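Side-chain contacts in ofchtiv-allosamidin (Ostrinia furnacalis, PDB 6JMB), which probably hydrolyses chitin as a family 18 glycoside hydrolase and binds the chitinase inhibitor allosamidin in the cleft of its barrel: residues A[8-13]-A[21-26]; A[247-252]-A[348-353]; A[275-280]-A[286-291]; A[309-312]-A[317-320]. One frame throughout, in Å; residues are numbered along the deposited sequence.

Contact 1. Residues A[8-13]-A[21-26]; sequences CYYGTW and GKFDVD. With AMI (allosamizoline), chain C; NAA (2-acetamido-2-deoxy-beta-D-allopyranose), chain B.
At the end of the first barrel strand, 5-11, Tyr10 turns away from the substrate cleft and plugs into the following loop, against Phe23 and Val25. Its OH donates to the backbone O of Phe23 at 2.6 Å. That oxygen lies in the plane of the phenol ring, at its edge, while the hydroxyl stands 31° out of the carbonyl plane of Phe23. The two rings meet obliquely, their planes 58° apart, and the closest approach is Tyr10 CE1 to Phe23 CD1 at 3.4 Å. On the other flank of the phenol, CE2 of Tyr10 meets Val25 CG2 at 3.9 Å, at the ring edge. Thr12 CA, just past the strand, sits over the centre of one face. CG of Tyr10 lies opposite the backbone N (chi1 174°), which directs the phenol to the loop 21-26. A phenylalanine here would probably deprive the Phe23 carbonyl of its hydroxyl donor and let the loop shift against the strand. Tyr9 serves the cleft instead: AMI C9 lies over one face of its ring, 3.5 Å from Tyr9 CE1, and the Tyr9 OH bonds to Asp122. Beyond the strand end, the Trp13 indole is flanked by Gly11 and, on the opposite face, NAA N2. Such alternation, Tyr9 into the sugar site and Tyr10 into the outer layer, is typical of a TIM-barrel strand in family 18 chitinases.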
# COMPACT_ATOMS: atom_id res chain seq x y z
N CYS A 8 -5.12 -4.08 6.30
CA CYS A 8 -3.99 -4.94 5.97
C CYS A 8 -4.16 -5.48 4.56
O CYS A 8 -5.09 -6.25 4.31
CB CYS A 8 -3.94 -6.13 6.91
SG CYS A 8 -3.66 -5.74 8.64
N TYR A 9 -3.24 -5.15 3.66
CA TYR A 9 -3.20 -5.79 2.35
C TYR A 9 -2.35 -7.05 2.40
O TYR A 9 -1.31 -7.09 3.07
CB TYR A 9 -2.61 -4.84 1.31
CG TYR A 9 -3.56 -3.79 0.83
CD1 TYR A 9 -3.73 -2.60 1.51
CD2 TYR A 9 -4.30 -4.00 -0.33
CE1 TYR A 9 -4.61 -1.65 1.05
CE2 TYR A 9 -5.19 -3.05 -0.80
CZ TYR A 9 -5.32 -1.86 -0.11
OH TYR A 9 -6.18 -0.89 -0.56
N TYR A 10 -2.80 -8.08 1.68
CA TYR A 10 -2.06 -9.33 1.55
C TYR A 10 -1.74 -9.55 0.08
O TYR A 10 -2.65 -9.73 -0.75
CB TYR A 10 -2.90 -10.48 2.10
CG TYR A 10 -2.31 -11.87 1.92
CD1 TYR A 10 -0.93 -12.09 1.92
CD2 TYR A 10 -3.14 -12.96 1.73
CE1 TYR A 10 -0.41 -13.37 1.74
CE2 TYR A 10 -2.63 -14.23 1.57
CZ TYR A 10 -1.27 -14.43 1.57
OH TYR A 10 -0.78 -15.71 1.40
N GLY A 11 -0.45 -9.51 -0.25
CA GLY A 11 0.02 -9.88 -1.58
C GLY A 11 0.01 -11.39 -1.72
O GLY A 11 0.95 -12.07 -1.28
N THR A 12 -1.06 -11.92 -2.31
CA THR A 12 -1.36 -13.35 -2.20
C THR A 12 -0.34 -14.24 -2.90
O THR A 12 -0.27 -15.43 -2.58
CB THR A 12 -2.78 -13.63 -2.70
OG1 THR A 12 -2.91 -13.17 -4.05
CG2 THR A 12 -3.82 -12.91 -1.82
N TRP A 13 0.45 -13.69 -3.82
CA TRP A 13 1.50 -14.46 -4.48
C TRP A 13 2.62 -14.85 -3.53
O TRP A 13 3.50 -15.63 -3.91
CB TRP A 13 2.05 -13.68 -5.68
CG TRP A 13 2.45 -12.28 -5.33
CD1 TRP A 13 3.68 -11.87 -4.93
CD2 TRP A 13 1.61 -11.12 -5.33
NE1 TRP A 13 3.67 -10.51 -4.68
CE2 TRP A 13 2.41 -10.03 -4.92
CE3 TRP A 13 0.27 -10.89 -5.63
CZ2 TRP A 13 1.90 -8.74 -4.80
CZ3 TRP A 13 -0.23 -9.60 -5.52
CH2 TRP A 13 0.58 -8.54 -5.11
N GLY A 21 10.21 -17.50 3.92
CA GLY A 21 9.53 -16.41 3.25
C GLY A 21 8.10 -16.73 2.86
O GLY A 21 7.32 -15.83 2.56
N LYS A 22 7.76 -18.02 2.85
CA LYS A 22 6.42 -18.44 2.44
C LYS A 22 5.38 -17.87 3.40
O LYS A 22 5.51 -17.99 4.62
CB LYS A 22 6.34 -19.96 2.45
CG LYS A 22 5.03 -20.52 1.93
CD LYS A 22 5.09 -22.05 1.86
CE LYS A 22 3.71 -22.66 1.67
NZ LYS A 22 3.07 -22.25 0.40
N PHE A 23 4.34 -17.24 2.84
CA PHE A 23 3.31 -16.63 3.66
C PHE A 23 1.97 -16.96 3.03
O PHE A 23 1.65 -16.47 1.94
CB PHE A 23 3.51 -15.12 3.78
CG PHE A 23 2.62 -14.44 4.79
CD1 PHE A 23 1.28 -14.22 4.52
CD2 PHE A 23 3.13 -14.02 6.01
CE1 PHE A 23 0.46 -13.59 5.45
CE2 PHE A 23 2.33 -13.38 6.93
CZ PHE A 23 0.99 -13.17 6.65
N ASP A 24 1.19 -17.80 3.70
CA ASP A 24 -0.10 -18.28 3.25
C ASP A 24 -1.21 -17.59 4.03
O ASP A 24 -0.96 -16.85 4.99
CB ASP A 24 -0.22 -19.79 3.48
CG ASP A 24 0.89 -20.59 2.83
OD1 ASP A 24 1.37 -20.18 1.75
OD2 ASP A 24 1.28 -21.63 3.39
N VAL A 25 -2.46 -17.86 3.63
CA VAL A 25 -3.60 -17.31 4.36
C VAL A 25 -3.50 -17.65 5.85
O VAL A 25 -3.78 -16.81 6.71
CB VAL A 25 -4.93 -17.78 3.75
CG1 VAL A 25 -6.10 -17.45 4.69
CG2 VAL A 25 -5.15 -17.12 2.39
N ASP A 26 -3.10 -18.87 6.17
CA ASP A 26 -3.08 -19.26 7.58
C ASP A 26 -1.92 -18.66 8.36
O ASP A 26 -1.80 -18.94 9.56
CB ASP A 26 -3.20 -20.77 7.77
CG ASP A 26 -1.99 -21.54 7.27
OD1 ASP A 26 -1.00 -20.93 6.82
OD2 ASP A 26 -2.04 -22.79 7.33
C1 AMI C . 1.11 -0.64 -3.98
C2 AMI C . 0.23 -1.21 -5.17
C3 AMI C . 0.78 -2.53 -5.41
C4 AMI C . 2.31 -2.40 -5.05
C5 AMI C . 2.23 -1.69 -3.78
C6 AMI C . 3.59 -1.03 -3.35
C7 AMI C . -1.00 -0.93 -3.35
C8 AMI C . -3.52 -1.16 -3.07
C9 AMI C . -2.06 -0.52 -1.06
N2 AMI C . -1.00 -1.23 -4.72
N7 AMI C . -2.19 -0.87 -2.50
O3 AMI C . 0.54 -2.94 -6.76
O4 AMI C . 2.99 -3.63 -4.81
O6 AMI C . 4.04 -0.20 -4.40
O7 AMI C . 0.23 -0.66 -2.83
C1 NAA B . 4.89 -8.59 -8.30
C2 NAA B . 4.53 -9.71 -9.28
C3 NAA B . 5.48 -10.86 -9.16
C4 NAA B . 6.91 -10.46 -9.31
C5 NAA B . 7.24 -9.33 -8.33
C6 NAA B . 8.57 -8.73 -8.57
C7 NAA B . 1.97 -9.72 -9.68
C8 NAA B . 0.57 -10.22 -9.28
N2 NAA B . 3.17 -10.18 -8.91
O3 NAA B . 5.35 -11.38 -7.82
O4 NAA B . 7.71 -11.60 -8.94
O5 NAA B . 6.31 -8.19 -8.49
O6 NAA B . 8.46 -7.38 -8.08
O7 NAA B . 2.12 -8.97 -10.63

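Contact 2. Residues A[247-252]-A[348-353]; sequences VPFYGR and ETDDFH
The backbone O of Phe249 is gripped twice: by the hydroxyl of Thr349, which donates to it at 2.7 Å, and by the backbone N of Tyr286, which starts helix 286-295. OG1 of Thr349 comes from above the carbonyl plane, about 60° out of it, and therefore not along a lone pair. Its torsion (chi1 63°) sets the hydroxyl between the backbone N and the carbonyl carbon, facing residues 247-252, where Thr349 OG1 also lies 3.6 Å from CB of Phe249. Beside this polar clasp the Phe249 ring leans on Asp350. Its CD2 touches Asp350 CB at 3.6 Å and its CE2 approaches Asp350 OD2 at 3.5 Å, with ring and carboxylate planes 63° apart. The carboxylate is buried but well supplied with donors. Asp350 OD1 accepts the N of Asp351 at 2.8 Å through a bent bond, on the anti side and somewhat out of the carboxylate plane. The amides of Leu363 and Leu364, in the first turn of helix 362-373, reach OD1 and OD2 of Asp350 respectively, and this helix end would probably stabilise the negative charge; Leu363 and Ile367 also touch the Phe249 side chain, so one helix holds both partners. Asp351 then turns the chain as the centre of an inverse gamma turn. In the next residue after Phe249, Tyr250, the OH bonds to Asp194 and the side chain touches the bound allosamizoline. Residues 247-252 and 348-353 thus join the seventh strand of the TIM barrel to the loop following the eighth, beside the family 18 sugar site.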
# COMPACT_ATOMS: atom_id res chain seq x y z
N VAL A 247 1.32 2.91 5.15
CA VAL A 247 2.70 2.70 5.60
C VAL A 247 3.25 1.46 4.93
O VAL A 247 2.52 0.52 4.59
CB VAL A 247 2.79 2.55 7.14
CG1 VAL A 247 2.27 3.80 7.84
CG2 VAL A 247 2.05 1.30 7.61
N PRO A 248 4.57 1.44 4.70
CA PRO A 248 5.18 0.29 4.01
C PRO A 248 5.82 -0.71 4.97
O PRO A 248 6.48 -0.33 5.93
CB PRO A 248 6.26 0.96 3.16
CG PRO A 248 6.73 2.11 4.04
CD PRO A 248 5.52 2.57 4.84
N PHE A 249 5.65 -2.00 4.68
CA PHE A 249 6.36 -3.07 5.37
C PHE A 249 7.54 -3.58 4.55
O PHE A 249 7.98 -4.72 4.73
CB PHE A 249 5.41 -4.23 5.71
CG PHE A 249 4.51 -3.99 6.89
CD1 PHE A 249 4.29 -2.72 7.42
CD2 PHE A 249 3.89 -5.08 7.49
CE1 PHE A 249 3.44 -2.55 8.52
CE2 PHE A 249 3.05 -4.91 8.58
CZ PHE A 249 2.83 -3.65 9.11
N TYR A 250 8.03 -2.77 3.63
CA TYR A 250 9.15 -3.10 2.78
C TYR A 250 10.00 -1.85 2.66
O TYR A 250 9.56 -0.74 2.97
CB TYR A 250 8.68 -3.55 1.38
CG TYR A 250 7.92 -2.46 0.67
CD1 TYR A 250 6.57 -2.24 0.93
CD2 TYR A 250 8.55 -1.62 -0.25
CE1 TYR A 250 5.87 -1.23 0.32
CE2 TYR A 250 7.85 -0.60 -0.88
CZ TYR A 250 6.51 -0.41 -0.58
OH TYR A 250 5.79 0.60 -1.20
N GLY A 251 11.24 -2.05 2.21
CA GLY A 251 12.14 -0.96 1.92
C GLY A 251 12.55 -0.99 0.46
O GLY A 251 12.21 -1.92 -0.29
N ARG A 252 13.30 0.03 0.05
CA ARG A 252 13.79 0.13 -1.31
C ARG A 252 15.31 0.28 -1.30
O ARG A 252 15.89 0.86 -0.38
CB ARG A 252 13.09 1.26 -2.08
CG ARG A 252 11.61 0.98 -2.26
CD ARG A 252 10.94 1.91 -3.27
NE ARG A 252 9.61 1.40 -3.62
CZ ARG A 252 9.39 0.41 -4.48
NH1 ARG A 252 10.41 -0.17 -5.11
NH2 ARG A 252 8.15 0.00 -4.73
N GLU A 348 2.62 -9.68 4.47
CA GLU A 348 3.50 -10.83 4.29
C GLU A 348 4.98 -10.49 4.42
O GLU A 348 5.80 -11.42 4.39
CB GLU A 348 3.21 -11.51 2.95
CG GLU A 348 3.63 -10.69 1.74
CD GLU A 348 2.55 -9.75 1.24
OE1 GLU A 348 1.49 -9.62 1.89
OE2 GLU A 348 2.77 -9.13 0.18
N THR A 349 5.35 -9.22 4.57
CA THR A 349 6.75 -8.87 4.81
C THR A 349 6.98 -8.21 6.17
O THR A 349 8.08 -7.69 6.41
CB THR A 349 7.36 -8.04 3.69
OG1 THR A 349 6.67 -6.79 3.58
CG2 THR A 349 7.29 -8.78 2.35
N ASP A 350 5.99 -8.21 7.06
CA ASP A 350 6.34 -8.01 8.46
C ASP A 350 7.24 -9.17 8.88
O ASP A 350 7.35 -10.19 8.19
CB ASP A 350 5.06 -7.99 9.32
CG ASP A 350 5.23 -7.20 10.63
OD1 ASP A 350 6.36 -6.88 11.04
OD2 ASP A 350 4.19 -6.91 11.26
N ASP A 351 7.90 -9.02 10.02
CA ASP A 351 8.67 -10.13 10.60
C ASP A 351 7.67 -11.09 11.25
O ASP A 351 7.54 -11.18 12.48
CB ASP A 351 9.73 -9.62 11.56
CG ASP A 351 10.61 -10.74 12.10
OD1 ASP A 351 10.74 -11.79 11.45
OD2 ASP A 351 11.17 -10.54 13.20
N PHE A 352 6.94 -11.80 10.39
CA PHE A 352 5.82 -12.61 10.86
C PHE A 352 6.26 -13.80 11.70
O PHE A 352 5.51 -14.25 12.57
CB PHE A 352 4.86 -12.99 9.72
CG PHE A 352 5.48 -13.83 8.62
CD1 PHE A 352 6.25 -13.24 7.63
CD2 PHE A 352 5.23 -15.19 8.54
CE1 PHE A 352 6.79 -14.01 6.59
CE2 PHE A 352 5.76 -15.96 7.52
CZ PHE A 352 6.55 -15.37 6.54
N HIS A 353 7.49 -14.28 11.49
CA HIS A 353 8.04 -15.37 12.29
C HIS A 353 8.79 -14.88 13.52
O HIS A 353 9.28 -15.71 14.30
CB HIS A 353 9.00 -16.22 11.44
CG HIS A 353 8.34 -17.03 10.37
ND1 HIS A 353 7.17 -17.74 10.57
CD2 HIS A 353 8.71 -17.27 9.09
CE1 HIS A 353 6.85 -18.37 9.46
NE2 HIS A 353 7.77 -18.11 8.54

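Contact 3. Residues A[275-280]-A[286-291]; sequences GPYTAE and YNEFCY. With NAA (2-acetamido-2-deoxy-beta-D-allopyranose), chain B.
Three donors from the loop 275-280 converge on the carboxylate of Glu288. Glu288 OE2 accepts the backbone N of Tyr277 at 2.7 Å, met almost straight on along the C-O bond direction, and the N of Thr278 at 2.8 Å, which approaches on the syn side, 24° out of the carboxylate plane. Glu288 OE1 takes the hydroxyl OG1 of Thr278 at 2.6 Å on its syn lone pair and also accepts the amide of Gly285, so both oxygens of this buried acid are gripped twice. Around the head group, Pro276 CD lies 3.4 Å from Glu288 OE2 and CD2 of the Tyr277 ring 3.7 Å from the same oxygen, the ring and carboxylate planes being only 19° apart. Gly275 passes so close that a beta carbon on it would collide with Glu288 OE1. Beyond CG the glutamate chain is extended (chi2 172°), carrying the carboxylate clear of helix 286-295 into the turn. A leucine in its place would probably leave the amides of Tyr277, Thr278 and Gly285 and the Thr278 hydroxyl without their acceptor, freeing the loop to move. Further out, Ala279 N bonds to Gly275 O at 2.9 Å and closes the turn, and Cys290 ties the helix to Cys356 by a disulfide. Next along, Glu280 OE1 lies 3.4 Å from NAA C6. A helix-borne acid thereby fixes a glycan-lining loop in the alpha+beta insertion between the seventh and eighth barrel strands, found in many family 18 chitinases.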
# COMPACT_ATOMS: atom_id res chain seq x y z
N GLY A 275 15.88 -9.13 -1.73
CA GLY A 275 15.69 -10.06 -0.65
C GLY A 275 15.75 -11.48 -1.16
O GLY A 275 15.46 -11.75 -2.33
N PRO A 276 16.12 -12.43 -0.29
CA PRO A 276 16.23 -13.83 -0.74
C PRO A 276 14.91 -14.44 -1.18
O PRO A 276 14.91 -15.38 -1.98
CB PRO A 276 16.82 -14.57 0.47
CG PRO A 276 16.96 -13.56 1.57
CD PRO A 276 16.37 -12.26 1.15
N TYR A 277 13.78 -13.94 -0.67
CA TYR A 277 12.46 -14.49 -0.99
C TYR A 277 11.67 -13.63 -1.95
O TYR A 277 11.01 -14.16 -2.85
CB TYR A 277 11.65 -14.69 0.30
CG TYR A 277 12.40 -15.45 1.37
CD1 TYR A 277 12.69 -16.80 1.21
CD2 TYR A 277 12.83 -14.82 2.53
CE1 TYR A 277 13.39 -17.50 2.17
CE2 TYR A 277 13.53 -15.52 3.50
CZ TYR A 277 13.80 -16.86 3.31
OH TYR A 277 14.50 -17.56 4.27
N THR A 278 11.70 -12.30 -1.79
CA THR A 278 11.02 -11.42 -2.73
C THR A 278 11.75 -11.36 -4.07
O THR A 278 11.10 -11.20 -5.11
CB THR A 278 10.85 -10.02 -2.11
OG1 THR A 278 12.11 -9.56 -1.62
CG2 THR A 278 9.86 -10.07 -0.95
N ALA A 279 13.08 -11.47 -4.05
CA ALA A 279 13.89 -11.76 -5.24
C ALA A 279 13.70 -10.73 -6.36
O ALA A 279 13.60 -11.09 -7.53
CB ALA A 279 13.66 -13.18 -5.75
N GLU A 280 13.70 -9.44 -6.01
CA GLU A 280 13.60 -8.38 -7.00
C GLU A 280 14.55 -7.25 -6.60
O GLU A 280 14.33 -6.60 -5.58
CB GLU A 280 12.17 -7.86 -7.11
CG GLU A 280 11.93 -6.95 -8.30
CD GLU A 280 12.19 -7.64 -9.62
OE1 GLU A 280 11.72 -8.78 -9.79
OE2 GLU A 280 12.86 -7.04 -10.48
N TYR A 286 10.60 -6.03 5.02
CA TYR A 286 11.13 -5.80 6.36
C TYR A 286 11.64 -7.10 6.98
O TYR A 286 12.69 -7.11 7.62
CB TYR A 286 10.11 -5.12 7.27
CG TYR A 286 10.63 -4.97 8.68
CD1 TYR A 286 11.55 -3.98 8.99
CD2 TYR A 286 10.27 -5.87 9.69
CE1 TYR A 286 12.07 -3.85 10.28
CE2 TYR A 286 10.78 -5.76 10.97
CZ TYR A 286 11.67 -4.75 11.26
OH TYR A 286 12.19 -4.62 12.53
N ASN A 287 10.89 -8.19 6.81
CA ASN A 287 11.33 -9.48 7.34
C ASN A 287 12.71 -9.83 6.82
O ASN A 287 13.58 -10.28 7.58
CB ASN A 287 10.32 -10.59 7.00
CG ASN A 287 10.15 -10.82 5.50
OD1 ASN A 287 10.09 -9.88 4.70
ND2 ASN A 287 10.05 -12.10 5.11
N GLU A 288 12.95 -9.59 5.54
CA GLU A 288 14.24 -9.92 4.94
C GLU A 288 15.32 -8.97 5.43
O GLU A 288 16.44 -9.41 5.74
CB GLU A 288 14.13 -9.86 3.42
CG GLU A 288 13.17 -10.88 2.84
CD GLU A 288 12.92 -10.67 1.37
OE1 GLU A 288 12.58 -9.54 0.97
OE2 GLU A 288 13.06 -11.65 0.61
N PHE A 289 15.02 -7.68 5.51
CA PHE A 289 16.08 -6.73 5.81
C PHE A 289 16.43 -6.69 7.29
O PHE A 289 17.61 -6.53 7.64
CB PHE A 289 15.79 -5.33 5.27
CG PHE A 289 17.02 -4.49 5.16
CD1 PHE A 289 18.08 -4.92 4.38
CD2 PHE A 289 17.15 -3.31 5.88
CE1 PHE A 289 19.25 -4.18 4.29
CE2 PHE A 289 18.32 -2.55 5.79
CZ PHE A 289 19.37 -2.99 4.99
N CYS A 290 15.44 -6.82 8.17
CA CYS A 290 15.77 -6.89 9.59
C CYS A 290 16.67 -8.09 9.87
O CYS A 290 17.60 -8.00 10.68
CB CYS A 290 14.51 -6.89 10.46
SG CYS A 290 13.50 -8.41 10.55
N TYR A 291 16.44 -9.20 9.18
CA TYR A 291 17.29 -10.37 9.36
C TYR A 291 18.70 -10.10 8.84
O TYR A 291 19.68 -10.44 9.50
CB TYR A 291 16.67 -11.57 8.67
CG TYR A 291 17.42 -12.85 8.92
CD1 TYR A 291 17.31 -13.52 10.13
CD2 TYR A 291 18.25 -13.38 7.94
CE1 TYR A 291 18.01 -14.69 10.36
CE2 TYR A 291 18.95 -14.55 8.16
CZ TYR A 291 18.83 -15.20 9.37
OH TYR A 291 19.53 -16.37 9.59
C1 NAA B . 4.89 -8.59 -8.30
C2 NAA B . 4.53 -9.71 -9.28
C3 NAA B . 5.48 -10.86 -9.16
C4 NAA B . 6.91 -10.46 -9.31
C5 NAA B . 7.24 -9.33 -8.33
C6 NAA B . 8.57 -8.73 -8.57
C7 NAA B . 1.97 -9.72 -9.68
C8 NAA B . 0.57 -10.22 -9.28
N2 NAA B . 3.17 -10.18 -8.91
O3 NAA B . 5.35 -11.38 -7.82
O4 NAA B . 7.71 -11.60 -8.94
O5 NAA B . 6.31 -8.19 -8.49
O6 NAA B . 8.46 -7.38 -8.08
O7 NAA B . 2.12 -8.97 -10.63

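Contact 4. Residues A[309-312]-A[317-320]; sequences VPYA and NWVS
Ala312, Tyr311 and Trp318 give up the most surface where strands 309-312 and 317-320 pair as an antiparallel hairpin. Ala312 faces Val319 as a hydrogen-bonded pair: its N donates to Val319 O at 2.9 Å, and its O receives the N of Val319 at 2.8 Å. The methyl of Ala312 and the Val319 side chain share one face of the hairpin, where Phe289 of helix 286-295 packs on both. Tyr311, in the non-hydrogen-bonded pair with Ser320, lies on the other face, and its neighbour across the diagonal is Trp318. The phenol and the five-membered ring of the indole are nearly parallel, 24° apart, but slid so far that they barely overlap. CD2 of Tyr311 approaches Trp318 NE1 at 3.4 Å, and CB of Tyr311 sits over the rim of one indole face, 3.6 Å above its plane. Tyr311 takes the rotamer with CG lying between its backbone N and carbonyl carbon (chi1 61°), which swings the ring toward Trp318. The indole N-H does not serve the tyrosine but bonds to Asn262 O. Close CA contacts accompany the paired amides, with Tyr311 CA 3.2 Å from Val319 O. At the Ser320 end a water donates to Pro310 O at 2.7 Å and also bonds to Ser320 OG, which has a further partner in the N of Asn206. Both faces of the hairpin thus carry aromatic or aliphatic surface, while the Ala312 and Val319 backbone groups are met by strand pairing, Pro310 O by a water, Ser320 OG by that water and a loop, and Trp318 NE1 by a loop carbonyl.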
# COMPACT_ATOMS: atom_id res chain seq x y z
N VAL A 309 13.02 8.59 9.64
CA VAL A 309 13.10 7.23 9.11
C VAL A 309 14.54 6.77 9.11
O VAL A 309 15.48 7.57 9.01
CB VAL A 309 12.54 7.13 7.67
CG1 VAL A 309 11.03 7.28 7.67
CG2 VAL A 309 13.20 8.16 6.77
N PRO A 310 14.75 5.46 9.20
CA PRO A 310 16.10 4.91 9.15
C PRO A 310 16.53 4.59 7.73
O PRO A 310 15.73 4.42 6.81
CB PRO A 310 15.95 3.59 9.93
CG PRO A 310 14.58 3.13 9.53
CD PRO A 310 13.74 4.40 9.45
N TYR A 311 17.85 4.51 7.56
CA TYR A 311 18.42 3.99 6.33
C TYR A 311 19.71 3.28 6.69
O TYR A 311 20.25 3.46 7.79
CB TYR A 311 18.66 5.11 5.29
CG TYR A 311 19.61 6.19 5.74
CD1 TYR A 311 19.20 7.20 6.60
CD2 TYR A 311 20.93 6.21 5.30
CE1 TYR A 311 20.07 8.20 7.02
CE2 TYR A 311 21.80 7.20 5.71
CZ TYR A 311 21.37 8.18 6.57
OH TYR A 311 22.25 9.17 6.97
N ALA A 312 20.20 2.45 5.78
CA ALA A 312 21.36 1.63 6.06
C ALA A 312 22.25 1.57 4.83
O ALA A 312 21.77 1.63 3.70
CB ALA A 312 20.95 0.21 6.48
N ASN A 317 25.80 -0.69 -1.21
CA ASN A 317 24.38 -0.83 -0.87
C ASN A 317 23.90 0.36 -0.06
O ASN A 317 24.54 0.75 0.92
CB ASN A 317 24.16 -2.08 -0.02
CG ASN A 317 24.53 -3.33 -0.74
OD1 ASN A 317 23.83 -3.75 -1.65
ND2 ASN A 317 25.64 -3.93 -0.33
N TRP A 318 22.74 0.90 -0.43
CA TRP A 318 22.05 1.89 0.37
C TRP A 318 20.58 1.50 0.38
O TRP A 318 19.99 1.28 -0.68
CB TRP A 318 22.25 3.28 -0.22
CG TRP A 318 21.82 4.42 0.65
CD1 TRP A 318 22.64 5.21 1.41
CD2 TRP A 318 20.50 4.93 0.80
NE1 TRP A 318 21.89 6.18 2.05
CE2 TRP A 318 20.58 6.03 1.69
CE3 TRP A 318 19.25 4.57 0.29
CZ2 TRP A 318 19.45 6.76 2.08
CZ3 TRP A 318 18.13 5.30 0.67
CH2 TRP A 318 18.24 6.38 1.56
N VAL A 319 19.99 1.40 1.57
CA VAL A 319 18.64 0.86 1.74
C VAL A 319 17.82 1.82 2.59
O VAL A 319 18.24 2.18 3.70
CB VAL A 319 18.68 -0.54 2.39
CG1 VAL A 319 17.26 -1.06 2.63
CG2 VAL A 319 19.46 -1.51 1.53
N SER A 320 16.67 2.23 2.08
CA SER A 320 15.66 2.92 2.88
C SER A 320 14.66 1.89 3.39
O SER A 320 14.22 1.03 2.62
CB SER A 320 14.93 3.93 2.00
OG SER A 320 13.67 4.25 2.54
O HOH W 1 14.03 5.44 4.93

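Overall arrangement
From the N terminus, contact 1 comes first, closing the short loop after strand 5-11 on the first barrel strand. Contact 2 opens at strand 243-256 and closes a span of nearly a hundred residues at the loop after strand 341-345. Within that span lie contact 3, which folds the loop 275-280 onto helix 286-295, and then contact 4, the hairpin 309-320; these two follow each other without crossing. Phe23 packs on Phe352, joining contacts 1 and 2, and Gly21 touches Tyr277, joining contacts 1 and 3. The Asn287 amide probably bonds to Thr349 O, tying contact 3 to contact 2, and Arg252 pairs with Ser320 of contact 4. Barrel and insertion are thereby linked, with contacts 1 and 4 about 17 Å apart at their nearest atoms.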